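Local coordinates for protein TetR-family transcriptional regulator (Pectobacterium atrosepticum, PDB 2HYT) that probably binds operator DNA as a dimeric helix-turn-helix transcription factor and so regulates the expression of target genes, at residues A[74-79]-A[129-134]; A[84-89]-A[142-147]; A[98-103]-A[163-168]. All coordinates share one frame; numbering follows the deposited sequence.

All three contacts are made by the all-helical body of a TetR-type chain. Along the sequence the segments 74-79, 84-89 and 98-103 come first. Their partners 129-134, 142-147 and 163-168 follow in the same order, so the three pairings cross. Interactions 1 and 2 have centres about 13 Å apart and touch through Ile78 with Gly88 and Met132 with Phe89. Interaction 3 lies about 18 Å from interaction 1 and 24 Å from interaction 2, between centres. It meets interaction 1 through the Arg74-Glu102 salt bridge. Helix 56-81 thus touches both other contacts, and helix 85-98 starts at interaction 2 and leads into the loop of interaction 3. Interactions 2 and 3 also reach the second subunit.

Interaction 1 of 3, residues A[74-79]-A[129-134]; sequences RLQAIS and VESMQR. With EDO (1,2-ethanediol), chain D.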
loop_
_atom_site.group_PDB
_atom_site.type_symbol
_atom_site.label_atom_id
_atom_site.label_comp_id
_atom_site.label_asym_id
_atom_site.label_seq_id
_atom_site.Cartn_x
_atom_site.Cartn_y
_atom_site.Cartn_z
ATOM N N ARG A 74 -14.991 5.273 -13.385
ATOM C CA ARG A 74 -14.276 5.272 -14.660
ATOM C C ARG A 74 -13.700 3.868 -14.987
ATOM O O ARG A 74 -13.773 3.345 -16.119
ATOM C CB ARG A 74 -13.148 6.302 -14.627
ATOM C CG ARG A 74 -13.638 7.729 -14.726
ATOM C CD ARG A 74 -12.460 8.707 -14.532
ATOM N NE ARG A 74 -11.428 8.533 -15.543
ATOM C CZ ARG A 74 -10.243 9.144 -15.526
ATOM N NH1 ARG A 74 -9.914 9.956 -14.552
ATOM N NH2 ARG A 74 -9.370 8.882 -16.473
ATOM N N LEU A 75 -13.151 3.240 -13.963
ATOM C CA LEU A 75 -12.526 1.957 -14.101
ATOM C C LEU A 75 -13.559 0.848 -14.337
ATOM O O LEU A 75 -13.348 -0.030 -15.187
ATOM C CB LEU A 75 -11.664 1.652 -12.884
ATOM C CG LEU A 75 -10.441 2.551 -12.772
ATOM C CD1 LEU A 75 -9.961 2.476 -11.329
ATOM C CD2 LEU A 75 -9.349 2.193 -13.793
ATOM N N GLN A 76 -14.663 0.878 -13.579
ATOM C CA GLN A 76 -15.739 -0.090 -13.769
ATOM C C GLN A 76 -16.278 0.022 -15.190
ATOM O O GLN A 76 -16.572 -1.006 -15.833
ATOM C CB GLN A 76 -16.831 0.152 -12.757
ATOM C CG GLN A 76 -18.029 -0.824 -12.876
ATOM C CD GLN A 76 -17.651 -2.235 -12.489
ATOM O OE1 GLN A 76 -17.057 -2.471 -11.418
ATOM N NE2 GLN A 76 -18.028 -3.190 -13.327
ATOM N N ALA A 77 -16.389 1.245 -15.709
ATOM C CA ALA A 77 -16.880 1.440 -17.074
ATOM C C ALA A 77 -16.004 0.834 -18.165
ATOM O O ALA A 77 -16.502 0.403 -19.203
ATOM C CB ALA A 77 -17.103 2.894 -17.357
ATOM N N ILE A 78 -14.693 0.827 -17.967
ATOM C CA ILE A 78 -13.807 0.208 -18.924
ATOM C C ILE A 78 -14.127 -1.272 -19.029
ATOM O O ILE A 78 -14.245 -1.818 -20.145
ATOM C CB ILE A 78 -12.324 0.430 -18.532
ATOM C CG1 ILE A 78 -11.933 1.891 -18.686
ATOM C CG2 ILE A 78 -11.414 -0.524 -19.344
ATOM C CD1 ILE A 78 -10.546 2.252 -18.081
ATOM N N SER A 79 -14.263 -1.975 -17.901
ATOM C CA SER A 79 -14.473 -3.432 -18.041
ATOM C C SER A 79 -15.924 -3.744 -18.409
ATOM O O SER A 79 -16.212 -4.751 -19.086
ATOM C CB SER A 79 -13.988 -4.203 -16.808
ATOM O OG SER A 79 -14.401 -3.593 -15.620
ATOM N N VAL A 129 -10.655 -3.637 -3.745
ATOM C CA VAL A 129 -10.465 -5.084 -3.891
ATOM C C VAL A 129 -11.786 -5.773 -4.244
ATOM O O VAL A 129 -11.797 -6.666 -5.084
ATOM C CB VAL A 129 -9.809 -5.678 -2.650
ATOM C CG1 VAL A 129 -9.882 -7.191 -2.632
ATOM C CG2 VAL A 129 -8.344 -5.151 -2.544
ATOM N N GLU A 130 -12.883 -5.382 -3.601
ATOM C CA GLU A 130 -14.174 -5.994 -3.894
ATOM C C GLU A 130 -14.582 -5.773 -5.358
ATOM O O GLU A 130 -15.116 -6.675 -5.987
ATOM C CB GLU A 130 -15.222 -5.474 -2.918
ATOM C CG GLU A 130 -15.001 -6.044 -1.536
ATOM C CD GLU A 130 -15.732 -5.309 -0.425
ATOM O OE1 GLU A 130 -16.423 -4.302 -0.719
ATOM O OE2 GLU A 130 -15.592 -5.740 0.749
ATOM N N SER A 131 -14.301 -4.589 -5.892
ATOM C CA SER A 131 -14.614 -4.286 -7.290
ATOM C C SER A 131 -13.785 -5.172 -8.205
ATOM O O SER A 131 -14.304 -5.806 -9.120
ATOM C CB SER A 131 -14.356 -2.836 -7.604
ATOM O OG SER A 131 -14.678 -2.550 -8.951
HETATM N N MSE A 132 -12.486 -5.238 -7.980
HETATM C CA MSE A 132 -11.646 -6.102 -8.803
HETATM C C MSE A 132 -12.024 -7.574 -8.641
HETATM O O MSE A 132 -11.975 -8.348 -9.600
HETATM C CB MSE A 132 -10.171 -5.871 -8.467
HETATM C CG MSE A 132 -9.240 -6.794 -9.181
HETATM SE SE MSE A 132 -9.308 -6.549 -11.093
HETATM C CE MSE A 132 -8.567 -4.722 -11.334
ATOM N N GLN A 133 -12.408 -7.972 -7.430
ATOM C CA GLN A 133 -12.858 -9.344 -7.157
ATOM C C GLN A 133 -14.028 -9.739 -8.072
ATOM O O GLN A 133 -14.048 -10.853 -8.600
ATOM C CB GLN A 133 -13.281 -9.484 -5.688
ATOM C CG GLN A 133 -13.764 -10.859 -5.328
ATOM C CD GLN A 133 -14.204 -10.908 -3.891
ATOM O OE1 GLN A 133 -13.872 -10.005 -3.104
ATOM N NE2 GLN A 133 -14.946 -11.945 -3.540
ATOM N N ARG A 134 -15.004 -8.845 -8.250
ATOM C CA ARG A 134 -16.170 -9.122 -9.122
ATOM C C ARG A 134 -15.690 -9.459 -10.528
ATOM O O ARG A 134 -16.139 -10.434 -11.166
ATOM C CB ARG A 134 -17.109 -7.920 -9.216
ATOM C CG ARG A 134 -17.964 -7.677 -7.987
ATOM C CD ARG A 134 -18.962 -6.546 -8.234
ATOM N NE ARG A 134 -18.342 -5.229 -8.095
ATOM C CZ ARG A 134 -18.693 -4.132 -8.769
ATOM N NH1 ARG A 134 -19.671 -4.147 -9.667
ATOM N NH2 ARG A 134 -18.056 -2.999 -8.539
HETATM C C1 EDO D . -11.109 11.644 -10.892
HETATM O O1 EDO D . -11.506 10.988 -12.104
HETATM C C2 EDO D . -10.713 13.069 -11.286
HETATM O O2 EDO D . -9.385 13.370 -10.884
HETATM O O HOH W 1 -15.711 -4.757 -11.183
HETATM O O HOH W 2 -16.836 -0.885 -9.104
#
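Gln76 and Ser131 meet across two water molecules. Water 2 donates to Gln76 OE1 at 2.8 Å and also to Ser131 OG at 2.7 Å. Water 1 donates to the same Gln76 OE1 and to the backbone O of Ser131, each at 2.7 Å. The amide oxygen of Gln76 thus accepts from two waters, and both lead to Ser131. In the conformer described, one of two, Arg134 NH2 lies 3.1 Å from Gln76 OE1 at a poor angle for a hydrogen bond, so its place here is uncertain.

The two segments belong to helix 56-81 and helix 122-141 of the TetR-type body. The nearest CA atoms, of Gln76 and Ser131, are 7.8 Å apart, an ordinary spacing for packed helices. The direct contact is small (88 Å²), and the clear hydrogen bonds between the segments run through water. The Gln76 chain leaves with CG anti to the backbone N (chi1 180°) and bends at chi2 (68°), which brings the amide to the waters. Its NE2 is hydrogen-bonded to Asp80. Ser131 OG has a further partner in Arg92 of helix 85-98, which also bonds Ser79. Earlier on helix 56-81, away from this contact, Arg74 NH1 donates to O1 of a 1,2-ethanediol at 3.1 Å, at the edge of the guanidinium. The diol is probably a crystallisation additive.

Interaction 2 of 3, residues A[84-89]-A[142-147]; sequences DDWEGF and QGVVAE
A helix start and a helix end meet here, in the part of the TetR-type body far from the chain's centre. The polar link between the segments is one short, nearly straight hydrogen bond. Gln142 NE2 donates to Asp85 OD2 at 2.7 Å, with an N-H...O angle of 170°. The carboxylate oxygen is met on its anti side. The carboxylate and amide planes stand almost perpendicular, 87° apart, yet the acceptor stays close to the plane of the amide. Gln142 reaches this far because its chain is extended beyond CG. Its NE2 is also hydrogen-bonded to Asn138, one turn back, which helps fix the rotation of the amide.

Next along the loop, Val144 and Val145 meet Trp86. Val144 CG1 packs against Trp86 CB at 3.9 Å and lies near CE3 of the ring. Val145 CG2 approaches Trp86 CZ3 at 3.7 Å. The two valines therefore touch neighbouring parts of the same tryptophan. Leu193 and Arg197 pack on both Trp86 and Val144, and Ala146 packs on Leu187 of the second subunit.

Asp84 is the N-cap of helix 85-98. Its OD2 accepts from Glu87 N at 3.0 Å and also forms a salt bridge with Arg197. In the other segment, helix 122-141 ends in a Schellman motif in which Gly143 takes positive phi (77°). The arrangement is that of a glycine-terminated helix whose following loop packs on the capped first turn of another helix in an all-helical bundle.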
loop_
_atom_site.group_PDB
_atom_site.type_symbol
_atom_site.label_atom_id
_atom_site.label_comp_id
_atom_site.label_asym_id
_atom_site.label_seq_id
_atom_site.Cartn_x
_atom_site.Cartn_y
_atom_site.Cartn_z
ATOM N N ASP A 84 -13.936 -7.634 -25.469
ATOM C CA ASP A 84 -13.287 -8.867 -25.000
ATOM C C ASP A 84 -12.981 -8.672 -23.511
ATOM O O ASP A 84 -12.376 -7.693 -23.166
ATOM C CB ASP A 84 -11.982 -9.106 -25.743
ATOM C CG ASP A 84 -11.293 -10.351 -25.274
ATOM O OD1 ASP A 84 -11.759 -11.445 -25.609
ATOM O OD2 ASP A 84 -10.335 -10.257 -24.505
ATOM N N ASP A 85 -13.402 -9.585 -22.652
ATOM C CA ASP A 85 -13.312 -9.311 -21.231
ATOM C C ASP A 85 -11.872 -9.346 -20.700
ATOM O O ASP A 85 -11.532 -8.577 -19.780
ATOM C CB ASP A 85 -14.239 -10.204 -20.452
ATOM C CG ASP A 85 -15.720 -9.964 -20.837
ATOM O OD1 ASP A 85 -16.047 -8.824 -21.237
ATOM O OD2 ASP A 85 -16.504 -10.911 -20.799
ATOM N N TRP A 86 -11.042 -10.196 -21.282
ATOM C CA TRP A 86 -9.624 -10.194 -20.882
ATOM C C TRP A 86 -8.966 -8.870 -21.260
ATOM O O TRP A 86 -8.254 -8.256 -20.441
ATOM C CB TRP A 86 -8.857 -11.339 -21.524
ATOM C CG TRP A 86 -7.405 -11.299 -21.197
ATOM C CD1 TRP A 86 -6.384 -11.107 -22.081
ATOM C CD2 TRP A 86 -6.792 -11.436 -19.900
ATOM N NE1 TRP A 86 -5.179 -11.110 -21.418
ATOM C CE2 TRP A 86 -5.398 -11.315 -20.083
ATOM C CE3 TRP A 86 -7.273 -11.668 -18.626
ATOM C CZ2 TRP A 86 -4.485 -11.404 -19.014
ATOM C CZ3 TRP A 86 -6.374 -11.749 -17.574
ATOM C CH2 TRP A 86 -4.990 -11.649 -17.786
ATOM N N GLU A 87 -9.224 -8.392 -22.469
ATOM C CA GLU A 87 -8.639 -7.117 -22.904
ATOM C C GLU A 87 -9.215 -5.967 -22.085
ATOM O O GLU A 87 -8.514 -5.019 -21.776
ATOM C CB GLU A 87 -8.846 -6.899 -24.405
ATOM C CG GLU A 87 -8.174 -7.947 -25.278
ATOM C CD GLU A 87 -6.658 -7.967 -25.151
ATOM O OE1 GLU A 87 -6.055 -6.912 -24.883
ATOM O OE2 GLU A 87 -6.078 -9.048 -25.332
ATOM N N GLY A 88 -10.481 -6.071 -21.688
ATOM C CA GLY A 88 -11.068 -5.066 -20.839
ATOM C C GLY A 88 -10.387 -5.014 -19.463
ATOM O O GLY A 88 -10.217 -3.948 -18.854
ATOM N N PHE A 89 -10.024 -6.180 -18.950
ATOM C CA PHE A 89 -9.316 -6.269 -17.667
ATOM C C PHE A 89 -7.919 -5.663 -17.795
ATOM O O PHE A 89 -7.518 -4.877 -16.938
ATOM C CB PHE A 89 -9.259 -7.749 -17.229
ATOM C CG PHE A 89 -8.191 -8.039 -16.214
ATOM C CD1 PHE A 89 -8.388 -7.743 -14.913
ATOM C CD2 PHE A 89 -6.996 -8.642 -16.585
ATOM C CE1 PHE A 89 -7.411 -8.034 -13.962
ATOM C CE2 PHE A 89 -6.032 -8.941 -15.655
ATOM C CZ PHE A 89 -6.240 -8.621 -14.320
ATOM N N GLN A 142 -15.636 -17.687 -16.605
ATOM C CA GLN A 142 -15.535 -17.788 -18.062
ATOM C C GLN A 142 -14.460 -18.764 -18.555
ATOM O O GLN A 142 -14.453 -19.142 -19.764
ATOM C CB GLN A 142 -15.243 -16.413 -18.666
ATOM C CG GLN A 142 -16.346 -15.408 -18.612
ATOM C CD GLN A 142 -16.177 -14.281 -19.609
ATOM O OE1 GLN A 142 -16.001 -14.538 -20.818
ATOM N NE2 GLN A 142 -16.318 -13.038 -19.147
ATOM N N GLY A 143 -13.588 -19.211 -17.658
ATOM C CA GLY A 143 -12.463 -20.063 -18.032
ATOM C C GLY A 143 -11.334 -19.299 -18.678
ATOM O O GLY A 143 -10.427 -19.919 -19.273
ATOM N N VAL A 144 -11.354 -17.979 -18.556
ATOM C CA VAL A 144 -10.283 -17.137 -19.104
ATOM C C VAL A 144 -9.081 -17.089 -18.161
ATOM O O VAL A 144 -7.928 -17.242 -18.609
ATOM C CB VAL A 144 -10.795 -15.690 -19.420
ATOM C CG1 VAL A 144 -9.665 -14.742 -19.847
ATOM C CG2 VAL A 144 -11.926 -15.747 -20.506
ATOM N N VAL A 145 -9.361 -16.862 -16.876
ATOM C CA VAL A 145 -8.358 -16.788 -15.807
ATOM C C VAL A 145 -8.347 -18.103 -15.037
ATOM O O VAL A 145 -9.391 -18.688 -14.721
ATOM C CB VAL A 145 -8.585 -15.566 -14.902
ATOM C CG1 VAL A 145 -7.776 -15.635 -13.515
ATOM C CG2 VAL A 145 -8.244 -14.294 -15.669
ATOM N N ALA A 146 -7.133 -18.592 -14.765
ATOM C CA ALA A 146 -6.964 -19.847 -14.033
ATOM C C ALA A 146 -7.582 -19.805 -12.630
ATOM O O ALA A 146 -7.709 -18.744 -12.006
ATOM C CB ALA A 146 -5.441 -20.211 -13.934
ATOM N N GLU A 147 -7.971 -20.980 -12.126
ATOM C CA GLU A 147 -8.641 -21.064 -10.841
ATOM C C GLU A 147 -7.771 -20.493 -9.724
ATOM O O GLU A 147 -6.570 -20.807 -9.617
ATOM C CB GLU A 147 -9.018 -22.511 -10.544
ATOM C CG GLU A 147 -10.207 -22.984 -11.358
ATOM C CD GLU A 147 -11.521 -22.800 -10.637
ATOM O OE1 GLU A 147 -11.672 -21.816 -9.869
ATOM O OE2 GLU A 147 -12.402 -23.663 -10.832
#

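Interaction 3 of 3, residues A[98-103]-A[163-168]; sequences EMALEP and EAAFWI. With EDO (1,2-ethanediol), chain E.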
loop_
_atom_site.group_PDB
_atom_site.type_symbol
_atom_site.label_atom_id
_atom_site.label_comp_id
_atom_site.label_asym_id
_atom_site.label_seq_id
_atom_site.Cartn_x
_atom_site.Cartn_y
_atom_site.Cartn_z
ATOM N N GLU A 98 -2.232 4.745 -15.798
ATOM C CA GLU A 98 -2.335 5.968 -16.632
ATOM C C GLU A 98 -2.900 7.139 -15.817
ATOM O O GLU A 98 -2.476 8.292 -16.006
ATOM C CB GLU A 98 -3.204 5.709 -17.857
ATOM C CG GLU A 98 -2.529 4.812 -18.845
ATOM C CD GLU A 98 -3.438 4.254 -19.930
ATOM O OE1 GLU A 98 -4.685 4.360 -19.839
ATOM O OE2 GLU A 98 -2.861 3.683 -20.884
HETATM N N MSE A 99 -3.800 6.854 -14.876
HETATM C CA MSE A 99 -4.332 7.881 -13.986
HETATM C C MSE A 99 -3.282 8.541 -13.117
HETATM O O MSE A 99 -3.470 9.688 -12.683
HETATM C CB MSE A 99 -5.393 7.275 -13.112
HETATM C CG MSE A 99 -6.637 7.152 -13.779
HETATM SE SE MSE A 99 -7.921 6.090 -12.669
HETATM C CE MSE A 99 -9.323 6.259 -13.902
ATOM N N ALA A 100 -2.148 7.870 -12.880
ATOM C CA ALA A 100 -1.078 8.430 -12.050
ATOM C C ALA A 100 -0.408 9.651 -12.687
ATOM O O ALA A 100 0.368 10.333 -12.023
ATOM C CB ALA A 100 -0.025 7.387 -11.747
ATOM N N LEU A 101 -0.660 9.884 -13.967
ATOM C CA LEU A 101 -0.120 11.082 -14.642
ATOM C C LEU A 101 -1.157 12.186 -14.784
ATOM O O LEU A 101 -0.833 13.277 -15.276
ATOM C CB LEU A 101 0.442 10.725 -16.002
ATOM C CG LEU A 101 1.623 9.730 -16.006
ATOM C CD1 LEU A 101 2.191 9.568 -17.444
ATOM C CD2 LEU A 101 2.714 10.132 -15.011
ATOM N N GLU A 102 -2.402 11.946 -14.389
ATOM C CA GLU A 102 -3.396 13.013 -14.429
ATOM C C GLU A 102 -3.121 13.954 -13.269
ATOM O O GLU A 102 -2.952 13.522 -12.132
ATOM C CB GLU A 102 -4.821 12.425 -14.334
ATOM C CG GLU A 102 -5.129 11.488 -15.490
ATOM C CD GLU A 102 -6.535 10.944 -15.474
ATOM O OE1 GLU A 102 -7.337 11.349 -14.580
ATOM O OE2 GLU A 102 -6.856 10.117 -16.376
ATOM N N PRO A 103 -3.040 15.262 -13.534
ATOM C CA PRO A 103 -2.584 16.144 -12.440
ATOM C C PRO A 103 -3.311 16.035 -11.099
ATOM O O PRO A 103 -2.652 16.068 -10.049
ATOM C CB PRO A 103 -2.713 17.556 -13.057
ATOM C CG PRO A 103 -2.593 17.336 -14.466
ATOM C CD PRO A 103 -3.196 15.993 -14.796
ATOM N N GLU A 163 0.818 0.311 -5.786
ATOM C CA GLU A 163 2.220 0.636 -5.553
ATOM C C GLU A 163 2.898 1.211 -6.803
ATOM O O GLU A 163 3.687 2.174 -6.724
ATOM C CB GLU A 163 2.989 -0.617 -5.095
ATOM C CG GLU A 163 4.285 -0.320 -4.416
ATOM C CD GLU A 163 4.097 0.429 -3.079
ATOM O OE1 GLU A 163 2.957 0.458 -2.517
ATOM O OE2 GLU A 163 5.097 1.026 -2.632
ATOM N N ALA A 164 2.614 0.595 -7.935
ATOM C CA ALA A 164 3.174 1.073 -9.200
ATOM C C ALA A 164 2.713 2.513 -9.483
ATOM O O ALA A 164 3.482 3.315 -9.990
ATOM C CB ALA A 164 2.842 0.119 -10.327
ATOM N N ALA A 165 1.464 2.850 -9.159
ATOM C CA ALA A 165 0.978 4.241 -9.315
ATOM C C ALA A 165 1.766 5.210 -8.450
ATOM O O ALA A 165 2.172 6.272 -8.925
ATOM C CB ALA A 165 -0.500 4.338 -9.047
ATOM N N PHE A 166 2.035 4.851 -7.203
ATOM C CA PHE A 166 2.908 5.668 -6.342
ATOM C C PHE A 166 4.257 5.901 -6.982
ATOM O O PHE A 166 4.753 7.050 -7.006
ATOM C CB PHE A 166 3.135 5.011 -4.988
ATOM C CG PHE A 166 1.972 5.116 -4.041
ATOM C CD1 PHE A 166 1.290 6.323 -3.861
ATOM C CD2 PHE A 166 1.632 4.046 -3.224
ATOM C CE1 PHE A 166 0.243 6.403 -2.944
ATOM C CE2 PHE A 166 0.570 4.138 -2.324
ATOM C CZ PHE A 166 -0.094 5.339 -2.176
ATOM N N TRP A 167 4.819 4.828 -7.505
ATOM C CA TRP A 167 6.148 4.823 -8.105
ATOM C C TRP A 167 6.123 5.752 -9.313
ATOM O O TRP A 167 6.974 6.643 -9.466
ATOM C CB TRP A 167 6.554 3.400 -8.474
ATOM C CG TRP A 167 7.857 3.318 -9.132
ATOM C CD1 TRP A 167 9.088 3.509 -8.562
ATOM C CD2 TRP A 167 8.101 3.051 -10.526
ATOM N NE1 TRP A 167 10.070 3.349 -9.496
ATOM C CE2 TRP A 167 9.492 3.074 -10.711
ATOM C CE3 TRP A 167 7.281 2.767 -11.618
ATOM C CZ2 TRP A 167 10.071 2.858 -11.934
ATOM C CZ3 TRP A 167 7.874 2.539 -12.843
ATOM C CH2 TRP A 167 9.240 2.631 -12.998
ATOM N N ILE A 168 5.110 5.625 -10.148
ATOM C CA ILE A 168 5.036 6.493 -11.337
ATOM C C ILE A 168 4.948 7.960 -10.903
ATOM O O ILE A 168 5.588 8.835 -11.514
ATOM C CB ILE A 168 3.834 6.118 -12.216
ATOM C CG1 ILE A 168 4.058 4.765 -12.866
ATOM C CG2 ILE A 168 3.558 7.181 -13.261
ATOM C CD1 ILE A 168 2.801 4.044 -13.391
HETATM C C1 EDO E . -8.056 6.718 -17.710
HETATM O O1 EDO E . -9.161 6.030 -18.319
HETATM C C2 EDO E . -6.705 6.156 -18.087
HETATM O O2 EDO E . -6.207 6.848 -19.242
#
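The contact is part of the buried core of the C-terminal body, which in TetR-family relatives usually carries the ligand pocket and the dimer interface. Here the turn between helix 85-98 and helix 103-117 rests on helix 150-170. Ala100 makes the closest backbone approach, with its CA 5.4 Å from Ala165 CA. Its methyl points at the helix. Ala100 CB lies 3.7 Å from the backbone O of Ala165 and 4.1 Å from Ala165 CB. The small side chains let the turn lie almost directly on the helix.

Ile168, one turn further on, widens the contact. With chi1 at -69°, its CG1 lies beside the backbone N and its CG2 is turned to the loop, 3.9 Å from Ala100 CB. The same methyl meets Leu101 CD2 at 3.5 Å. Leu101 and Ile168 cross at about a right angle and touch through these two methyls. The contact between the segments is wholly apolar in its side chains.

In this helical bundle the turn is followed at once by a new helix, with Glu102 as the N-cap residue of helix 103-117. Leu110 of that helix packs on Ala100 and Ala165, and Leu178 of helix 174-190 packs on Leu101 and Ile168. A different side of helix 150-170 faces the second subunit: Trp167 NE1 bonds Gln151 of that subunit, and Ala164 packs on its Leu156. The CB of Glu98 is directed away from helix 150-170, and its OE1 accepts from O2 of a 1,2-ethanediol at 3.0 Å, a molecule that is probably an additive from crystal growth.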